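Local atomic coordinates of mRNA transport regulator MTR2 (Candida albicans, PDB entry 1Q42), a protein that affects the transport of mRNA from the nucleus to the cytoplasm and interacts with the export factor MEX67. Residues V168-V172 and I182-M186; G161-G165 and Y192-D196. All coordinates share one frame; numbering follows the deposited sequence.

Contact 1: residues V168-V172 and I182-M186; sequences VNLVV and IINSM
L170 and M186 lie side by side and point the same way on the apolar face of an antiparallel strand pair. CD2 of L170 touches CG of M186 at 3.8 Å. CG of M186 is anti to the backbone N (chi1 174°), which carries the start of its chain alongside the leucine. The chain then bends at its third torsion. V172 and I183 share this face. CG1 of V172 also meets CD1 of I182 at 3.7 Å, the two side chains slanting across each other. Helix 29-40 lies against the same side: F32 touches L170 and I182, and F36 touches I183 and M186. This is the closely packed, buried side of the contact.

The strands form a beta hairpin in the curved sheet of the NTF2 fold, and the hairpin carries a classic beta bulge. N184 and S185 both face V171. The carbonyl O of V171 takes two N-H groups. N of N184 lies 2.8 Å from O of V171, nearly head-on to the C=O (164° at the oxygen). N of S185 is 3.3 Å from O of V171, in the carbonyl plane on a lone pair. In return V171 N donates to S185 O at 3.1 Å.

The face bearing V171 and S185 is partly open to solvent. There OG of S185 stands 3.1 Å from the methyl CG2 of V171, a close polar-to-apolar approach. A water joins the strands on this side: it donates to N169 O (2.8 Å) and is hydrogen-bonded to OG of S185 (2.9 Å).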
loop_
_atom_site.group_PDB
_atom_site.type_symbol
_atom_site.label_atom_id
_atom_site.label_comp_id
_atom_site.label_asym_id
_atom_site.label_seq_id
_atom_site.Cartn_x
_atom_site.Cartn_y
_atom_site.Cartn_z
ATOM N N VAL A 168 9.898 -2.989 -0.973
ATOM C CA VAL A 168 8.853 -2.944 -1.969
ATOM C C VAL A 168 9.501 -2.666 -3.324
ATOM O O VAL A 168 10.372 -1.805 -3.430
ATOM C CB VAL A 168 7.829 -1.828 -1.661
ATOM C CG1 VAL A 168 6.772 -1.771 -2.740
ATOM C CG2 VAL A 168 7.188 -2.033 -0.322
ATOM N N ASN A 169 9.075 -3.415 -4.337
ATOM C CA ASN A 169 9.456 -3.176 -5.712
ATOM C C ASN A 169 8.197 -2.837 -6.515
ATOM O O ASN A 169 7.242 -3.575 -6.499
ATOM C CB ASN A 169 10.130 -4.416 -6.315
ATOM C CG ASN A 169 11.485 -4.695 -5.709
ATOM O OD1 ASN A 169 12.372 -3.851 -5.735
ATOM N ND2 ASN A 169 11.648 -5.884 -5.160
ATOM N N LEU A 170 8.206 -1.693 -7.187
ATOM C CA LEU A 170 7.085 -1.256 -8.016
ATOM C C LEU A 170 7.560 -1.088 -9.464
ATOM O O LEU A 170 8.701 -0.688 -9.700
ATOM C CB LEU A 170 6.586 0.112 -7.530
ATOM C CG LEU A 170 6.052 0.287 -6.106
ATOM C CD1 LEU A 170 5.547 1.750 -5.918
ATOM C CD2 LEU A 170 4.996 -0.702 -5.737
ATOM N N VAL A 171 6.703 -1.401 -10.420
ATOM C CA VAL A 171 6.880 -0.957 -11.793
ATOM C C VAL A 171 5.688 -0.031 -12.068
ATOM O O VAL A 171 4.537 -0.451 -11.953
ATOM C CB VAL A 171 6.925 -2.123 -12.780
ATOM C CG1 VAL A 171 7.186 -1.600 -14.190
ATOM C CG2 VAL A 171 8.004 -3.132 -12.374
ATOM N N VAL A 172 5.972 1.230 -12.383
ATOM C CA VAL A 172 4.964 2.286 -12.412
ATOM C C VAL A 172 5.032 3.045 -13.722
ATOM O O VAL A 172 6.108 3.249 -14.255
ATOM C CB VAL A 172 5.190 3.311 -11.258
ATOM C CG1 VAL A 172 3.996 4.254 -11.128
ATOM C CG2 VAL A 172 5.461 2.602 -9.936
ATOM N N ILE A 182 -1.705 3.809 -11.825
ATOM C CA ILE A 182 -0.422 3.855 -12.516
ATOM C C ILE A 182 0.554 2.723 -12.172
ATOM O O ILE A 182 1.505 2.485 -12.916
ATOM C CB ILE A 182 0.270 5.218 -12.278
ATOM C CG1 ILE A 182 0.428 5.508 -10.786
ATOM C CG2 ILE A 182 -0.507 6.338 -12.984
ATOM C CD1 ILE A 182 1.295 6.676 -10.493
ATOM N N ILE A 183 0.331 2.021 -11.069
ATOM C CA ILE A 183 1.240 0.936 -10.675
ATOM C C ILE A 183 0.886 -0.358 -11.414
ATOM O O ILE A 183 -0.216 -0.882 -11.252
ATOM C CB ILE A 183 1.213 0.718 -9.148
ATOM C CG1 ILE A 183 1.628 2.007 -8.416
ATOM C CG2 ILE A 183 2.153 -0.442 -8.776
ATOM C CD1 ILE A 183 1.424 1.997 -6.902
ATOM N N ASN A 184 1.819 -0.840 -12.245
ATOM C CA ASN A 184 1.683 -2.080 -13.015
ATOM C C ASN A 184 2.015 -3.336 -12.244
ATOM O O ASN A 184 1.489 -4.402 -12.527
ATOM C CB ASN A 184 2.583 -2.041 -14.257
ATOM C CG ASN A 184 2.316 -0.815 -15.112
ATOM O OD1 ASN A 184 3.107 0.140 -15.125
ATOM N ND2 ASN A 184 1.175 -0.808 -15.769
ATOM N N SER A 185 2.916 -3.217 -11.283
ATOM C CA SER A 185 3.269 -4.349 -10.434
ATOM C C SER A 185 3.758 -3.881 -9.076
ATOM O O SER A 185 4.384 -2.832 -8.973
ATOM C CB SER A 185 4.308 -5.257 -11.107
ATOM O OG SER A 185 5.570 -4.648 -11.236
ATOM N N MET A 186 3.424 -4.657 -8.048
ATOM C CA MET A 186 3.852 -4.397 -6.670
ATOM C C MET A 186 4.296 -5.709 -6.039
ATOM O O MET A 186 3.573 -6.710 -6.067
ATOM C CB MET A 186 2.739 -3.775 -5.820
ATOM C CG MET A 186 3.107 -3.627 -4.327
ATOM S SD MET A 186 1.824 -2.838 -3.383
ATOM C CE MET A 186 0.623 -4.122 -3.283
HETATM O O HOH W 1 7.013 -5.113 -8.803
#

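Contact 2: residues G161-G165 and Y192-D196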
loop_
_atom_site.group_PDB
_atom_site.type_symbol
_atom_site.label_atom_id
_atom_site.label_comp_id
_atom_site.label_asym_id
_atom_site.label_seq_id
_atom_site.Cartn_x
_atom_site.Cartn_y
_atom_site.Cartn_z
ATOM N N GLY A 161 3.121 -0.973 17.807
ATOM C CA GLY A 161 4.000 -2.064 18.186
ATOM C C GLY A 161 5.426 -1.893 17.673
ATOM O O GLY A 161 5.866 -0.787 17.311
ATOM N N SER A 162 6.147 -3.008 17.639
ATOM C CA SER A 162 7.540 -3.047 17.193
ATOM C C SER A 162 7.663 -2.858 15.678
ATOM O O SER A 162 6.753 -3.216 14.915
ATOM C CB SER A 162 8.175 -4.381 17.588
ATOM O OG SER A 162 8.169 -4.550 19.010
ATOM N N TRP A 163 8.796 -2.302 15.259
ATOM C CA TRP A 163 9.103 -2.111 13.841
ATOM C C TRP A 163 9.329 -3.430 13.089
ATOM O O TRP A 163 10.082 -4.324 13.552
ATOM C CB TRP A 163 10.343 -1.238 13.656
ATOM C CG TRP A 163 10.209 0.241 14.040
ATOM C CD1 TRP A 163 10.911 0.897 15.014
ATOM C CD2 TRP A 163 9.370 1.231 13.424
ATOM N NE1 TRP A 163 10.549 2.222 15.048
ATOM C CE2 TRP A 163 9.602 2.451 14.084
ATOM C CE3 TRP A 163 8.416 1.205 12.397
ATOM C CZ2 TRP A 163 8.930 3.637 13.744
ATOM C CZ3 TRP A 163 7.760 2.400 12.053
ATOM C CH2 TRP A 163 8.017 3.585 12.735
ATOM N N PHE A 164 8.653 -3.518 11.940
ATOM C CA PHE A 164 8.894 -4.501 10.910
ATOM C C PHE A 164 9.760 -3.809 9.862
ATOM O O PHE A 164 9.653 -2.615 9.672
ATOM C CB PHE A 164 7.614 -4.877 10.159
ATOM C CG PHE A 164 6.637 -5.715 10.933
ATOM C CD1 PHE A 164 6.244 -6.935 10.433
ATOM C CD2 PHE A 164 6.055 -5.258 12.099
ATOM C CE1 PHE A 164 5.301 -7.711 11.103
ATOM C CE2 PHE A 164 5.125 -6.028 12.780
ATOM C CZ PHE A 164 4.744 -7.257 12.271
ATOM N N GLY A 165 10.555 -4.588 9.141
ATOM C CA GLY A 165 11.205 -4.117 7.941
ATOM C C GLY A 165 10.387 -4.509 6.733
ATOM O O GLY A 165 9.828 -5.593 6.692
ATOM N N TYR A 192 11.935 -8.038 7.895
ATOM C CA TYR A 192 12.084 -8.369 9.316
ATOM C C TYR A 192 10.722 -8.374 9.991
ATOM O O TYR A 192 9.956 -7.416 9.867
ATOM C CB TYR A 192 13.005 -7.377 10.035
ATOM C CG TYR A 192 13.033 -7.626 11.516
ATOM C CD1 TYR A 192 13.812 -8.654 12.044
ATOM C CD2 TYR A 192 12.242 -6.891 12.386
ATOM C CE1 TYR A 192 13.812 -8.925 13.410
ATOM C CE2 TYR A 192 12.228 -7.158 13.745
ATOM C CZ TYR A 192 13.032 -8.168 14.255
ATOM O OH TYR A 192 13.050 -8.448 15.604
ATOM N N VAL A 193 10.454 -9.440 10.745
ATOM C CA VAL A 193 9.213 -9.571 11.486
ATOM C C VAL A 193 9.546 -9.774 12.964
ATOM O O VAL A 193 10.254 -10.725 13.313
ATOM C CB VAL A 193 8.399 -10.790 10.982
ATOM C CG1 VAL A 193 7.156 -11.012 11.850
ATOM C CG2 VAL A 193 8.020 -10.600 9.533
ATOM N N PRO A 194 9.072 -8.891 13.833
ATOM C CA PRO A 194 9.354 -9.036 15.269
ATOM C C PRO A 194 8.618 -10.237 15.897
ATOM O O PRO A 194 7.529 -10.595 15.462
ATOM C CB PRO A 194 8.886 -7.702 15.863
ATOM C CG PRO A 194 7.877 -7.163 14.878
ATOM C CD PRO A 194 8.260 -7.696 13.539
ATOM N N ASN A 195 9.221 -10.834 16.922
ATOM C CA ASN A 195 8.684 -12.055 17.533
ATOM C C ASN A 195 7.386 -11.822 18.302
ATOM O O ASN A 195 6.615 -12.761 18.513
ATOM C CB ASN A 195 9.695 -12.675 18.511
ATOM C CG ASN A 195 11.046 -12.964 17.877
ATOM O OD1 ASN A 195 11.252 -12.757 16.680
ATOM N ND2 ASN A 195 11.985 -13.430 18.695
ATOM N N ASP A 196 7.149 -10.573 18.701
ATOM C CA ASP A 196 6.202 -10.241 19.768
ATOM C C ASP A 196 4.778 -9.952 19.293
ATOM O O ASP A 196 4.567 -9.325 18.253
ATOM C CB ASP A 196 6.735 -9.055 20.598
ATOM C CG ASP A 196 7.142 -7.856 19.738
ATOM O OD1 ASP A 196 6.551 -7.645 18.657
ATOM O OD2 ASP A 196 8.048 -7.064 20.073
HETATM O O HOH W 2 4.890 -5.765 18.195
#
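The frayed end of an antiparallel strand pair makes this contact, where strand 164-173 begins and the chain leaves strand 183-192 for its last modelled residues. G165 and Y192 form a hydrogen-bonded pair. N of G165 donates to O of Y192 at 3.0 Å. The return bond, from N of Y192 to O of G165, is weak at 3.4 Å.

Beyond this pair, side chains take over. P194 lies over one face of the F164 ring and crosses it at about a right angle. CD of P194 sits 3.4 Å from the centroid of the F164 ring and 6° off its normal, a CH-pi contact. CG of the proline covers the CD2-CE2 side of the same ring. V193 reaches the ring obliquely, with CG1 3.9 Å from CE1 of F164. F190 and F129 also meet the F164 ring, which ties the contact back to the sheet. The Y192 ring turns its edge to the carbonyl O of W163, which lies in the ring plane, 3.6 Å from CD2.

At the far end the hydroxyl OG of S162 donates to OD2 of D196 at 2.7 Å, on the syn side of the carboxylate. D196 CG lies between the backbone N and the carbonyl carbon (chi1 52°), and this turns the acid back toward the serine. A water accepts from N of S162 and donates to OD1 of D196 at 2.6 Å. The two carboxylate oxygens are thus each tied to S162, one directly and one through water, which probably limits rotation of the acid at the exposed end of the modelled chain.

Both contacts join strand 164-173 to strand 183-192 or to the chain that follows it. Contact 1 is mostly buried, near the turn of the hairpin and against helix 29-40. Contact 2 lies at the surface, at the other end of the same strand pair, with its centre about 24 Å from that of contact 1. Aliphatic side chains and a doubly used backbone carbonyl mark contact 1. In contact 2 regular pairing has nearly run out, and there a proline on an aromatic face and a serine-aspartate hydrogen bond hold the two segments together. A water bridges the segments in both, but only in contact 2 does it reach a charged group.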